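Local coordinates for sulfotransferase (Mus musculus, PDB 5X2B), which probably transfers sulfonate groups as a cytosolic sulfotransferase, and is seen here holding the spent cofactor product adenosine-3'-5'-diphosphate, at residues I109-N112 / P113-A117. Sequence-based numbering, arbitrary orientation.
Sequences IVRN and PKDTA. With A3P (adenosine-3'-5'-diphosphate), chain M.
Arg111 lies against Asp115 and Thr116, at the turn from a strand into a helix. Its CG is anti to the backbone N (chi1 165°), and the extended chain carries the guanidinium past the first helical turn to the nucleotide. Arg111 CD passes Thr116 OG1 at 3.7 Å. Arg111 NE sits 3.6 Å from Asp115 CB, and the backbone O of Asp115 lies over the centre of one guanidinium face. At the edge, Arg111 NH2 donates an almost straight hydrogen bond (170°) to A3P O3P, on the 3'-phosphate, at 3.2 Å. Also in the plane, but on the NE side, water 1 accepts from Arg111 NE and donates to Asp115 OD2. This water links the two charges, which are too far apart for a salt bridge. Tyr174 adds a cation-pi contact. A leucine at Arg111 would probably leave the 3'-phosphate without this charged donor and water 1 without its link to the guanidinium.

Asn112 is the N-cap of the helix. Asn112 OD1 accepts from Asp115 N at 2.9 Å, with the donor above the amide plane, and weakly from Lys114 N. The Asn112 amide and the Asp115 carboxylate are turned 84° apart. Asp115 OD2 also accepts from Gly245 N. The backbone O of Asn112 takes two bonds from one residue: Thr116 N at 3.2 Å, in the carbonyl plane, and Thr116 OG1 at 3.0 Å, from above it.

The whole strand-to-helix turn is buried, and it sets Arg111 in the A3P pocket while Asn112 caps the helix. Strand 105-110 runs between strands 35-38 and 169-173 of the parallel sheet and leads through Arg111 and Asn112 into helix 113-126. Helix 253-266 packs on Pro113, and its Asp260 and Asn256 hold Lys114 NZ.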
loop_
_atom_site.group_PDB
_atom_site.type_symbol
_atom_site.label_atom_id
_atom_site.label_comp_id
_atom_site.label_asym_id
_atom_site.label_seq_id
_atom_site.Cartn_x
_atom_site.Cartn_y
_atom_site.Cartn_z
ATOM N N ILE A 109 1.890 4.069 -4.074
ATOM C CA ILE A 109 2.606 3.090 -4.870
ATOM C C ILE A 109 1.563 2.256 -5.605
ATOM O O ILE A 109 0.426 2.135 -5.117
ATOM C CB ILE A 109 3.586 2.234 -4.014
ATOM C CG1 ILE A 109 4.199 1.146 -4.880
ATOM C CG2 ILE A 109 2.894 1.610 -2.791
ATOM C CD1 ILE A 109 5.098 0.208 -4.096
ATOM N N VAL A 110 1.912 1.727 -6.777
ATOM C CA VAL A 110 0.946 0.991 -7.585
ATOM C C VAL A 110 1.507 -0.102 -8.449
ATOM O O VAL A 110 2.558 0.055 -9.061
ATOM C CB VAL A 110 0.272 1.872 -8.603
ATOM C CG1 VAL A 110 1.172 2.015 -9.794
ATOM C CG2 VAL A 110 -1.057 1.241 -9.013
ATOM N N ARG A 111 0.707 -1.155 -8.595
ATOM C CA ARG A 111 1.125 -2.414 -9.182
ATOM C C ARG A 111 -0.034 -2.999 -10.037
ATOM O O ARG A 111 -1.188 -2.748 -9.784
ATOM C CB ARG A 111 1.513 -3.360 -8.033
ATOM C CG ARG A 111 1.639 -4.820 -8.430
ATOM C CD ARG A 111 1.615 -5.750 -7.206
ATOM N NE ARG A 111 2.375 -6.973 -7.463
ATOM C CZ ARG A 111 2.550 -7.970 -6.593
ATOM N NH1 ARG A 111 1.995 -7.926 -5.365
ATOM N NH2 ARG A 111 3.312 -9.005 -6.952
ATOM N N ASN A 112 0.274 -3.739 -11.080
ATOM C CA ASN A 112 -0.801 -4.227 -11.921
ATOM C C ASN A 112 -1.713 -5.068 -11.087
ATOM O O ASN A 112 -1.281 -5.775 -10.178
ATOM C CB ASN A 112 -0.301 -5.078 -13.057
ATOM C CG ASN A 112 0.007 -6.458 -12.616
ATOM O OD1 ASN A 112 -0.815 -7.375 -12.729
ATOM N ND2 ASN A 112 1.203 -6.616 -12.058
ATOM N N PRO A 113 -3.001 -4.967 -11.380
ATOM C CA PRO A 113 -4.103 -5.450 -10.551
ATOM C C PRO A 113 -4.343 -6.947 -10.640
ATOM O O PRO A 113 -5.073 -7.481 -9.809
ATOM C CB PRO A 113 -5.303 -4.695 -11.120
ATOM C CG PRO A 113 -4.957 -4.426 -12.471
ATOM C CD PRO A 113 -3.491 -4.146 -12.498
ATOM N N LYS A 114 -3.737 -7.614 -11.608
ATOM C CA LYS A 114 -3.938 -9.042 -11.703
ATOM C C LYS A 114 -3.025 -9.630 -10.678
ATOM O O LYS A 114 -3.382 -10.524 -9.945
ATOM C CB LYS A 114 -3.601 -9.584 -13.086
ATOM C CG LYS A 114 -4.762 -9.496 -14.054
ATOM C CD LYS A 114 -4.355 -9.913 -15.457
ATOM C CE LYS A 114 -5.460 -9.548 -16.429
ATOM N NZ LYS A 114 -5.033 -9.546 -17.843
ATOM N N ASP A 115 -1.841 -9.084 -10.611
ATOM C CA ASP A 115 -0.902 -9.506 -9.598
ATOM C C ASP A 115 -1.328 -9.145 -8.216
ATOM O O ASP A 115 -1.030 -9.858 -7.261
ATOM C CB ASP A 115 0.418 -8.853 -9.847
ATOM C CG ASP A 115 1.014 -9.308 -11.099
ATOM O OD1 ASP A 115 0.426 -10.219 -11.702
ATOM O OD2 ASP A 115 2.057 -8.757 -11.471
ATOM N N THR A 116 -2.006 -8.023 -8.093
ATOM C CA THR A 116 -2.490 -7.629 -6.792
ATOM C C THR A 116 -3.529 -8.624 -6.342
ATOM O O THR A 116 -3.411 -9.244 -5.286
ATOM C CB THR A 116 -3.091 -6.271 -6.866
ATOM O OG1 THR A 116 -2.086 -5.348 -7.314
ATOM C CG2 THR A 116 -3.591 -5.858 -5.536
ATOM N N ALA A 117 -4.541 -8.807 -7.164
ATOM C CA ALA A 117 -5.573 -9.768 -6.839
ATOM C C ALA A 117 -4.941 -11.021 -6.223
ATOM O O ALA A 117 -5.178 -11.367 -5.077
ATOM C CB ALA A 117 -6.314 -10.099 -8.057
HETATM P P1 A3P M . 3.559 -11.496 -3.545
HETATM O O1P A3P M . 4.799 -12.235 -3.099
HETATM O O2P A3P M . 2.259 -12.146 -3.001
HETATM O O3P A3P M . 3.440 -11.592 -5.066
HETATM P P2 A3P M . 2.256 -5.475 0.867
HETATM O O4P A3P M . 1.549 -6.244 1.848
HETATM O O5P A3P M . 1.376 -4.335 0.433
HETATM O O6P A3P M . 3.547 -4.854 1.428
HETATM O "O5'" A3P M . 2.505 -6.439 -0.433
HETATM C "C5'" A3P M . 2.957 -7.781 -0.445
HETATM C "C4'" A3P M . 3.673 -8.177 -1.656
HETATM O "O4'" A3P M . 4.905 -7.520 -1.638
HETATM C "C3'" A3P M . 3.996 -9.624 -1.754
HETATM O "O3'" A3P M . 3.700 -10.052 -3.072
HETATM C "C2'" A3P M . 5.399 -9.697 -1.470
HETATM O "O2'" A3P M . 5.880 -10.870 -2.124
HETATM C "C1'" A3P M . 5.922 -8.419 -2.003
HETATM N N9 A3P M . 7.244 -7.892 -1.512
HETATM C C8 A3P M . 7.555 -7.577 -0.233
HETATM N N7 A3P M . 8.820 -7.130 -0.162
HETATM C C5 A3P M . 9.331 -7.129 -1.397
HETATM C C6 A3P M . 10.568 -6.782 -1.937
HETATM N N6 A3P M . 11.636 -6.312 -1.110
HETATM N N1 A3P M . 10.770 -6.885 -3.249
HETATM C C2 A3P M . 9.792 -7.330 -4.041
HETATM N N3 A3P M . 8.608 -7.686 -3.551
HETATM C C4 A3P M . 8.334 -7.604 -2.254
HETATM O O HOH W 1 3.555 -7.113 -10.069
#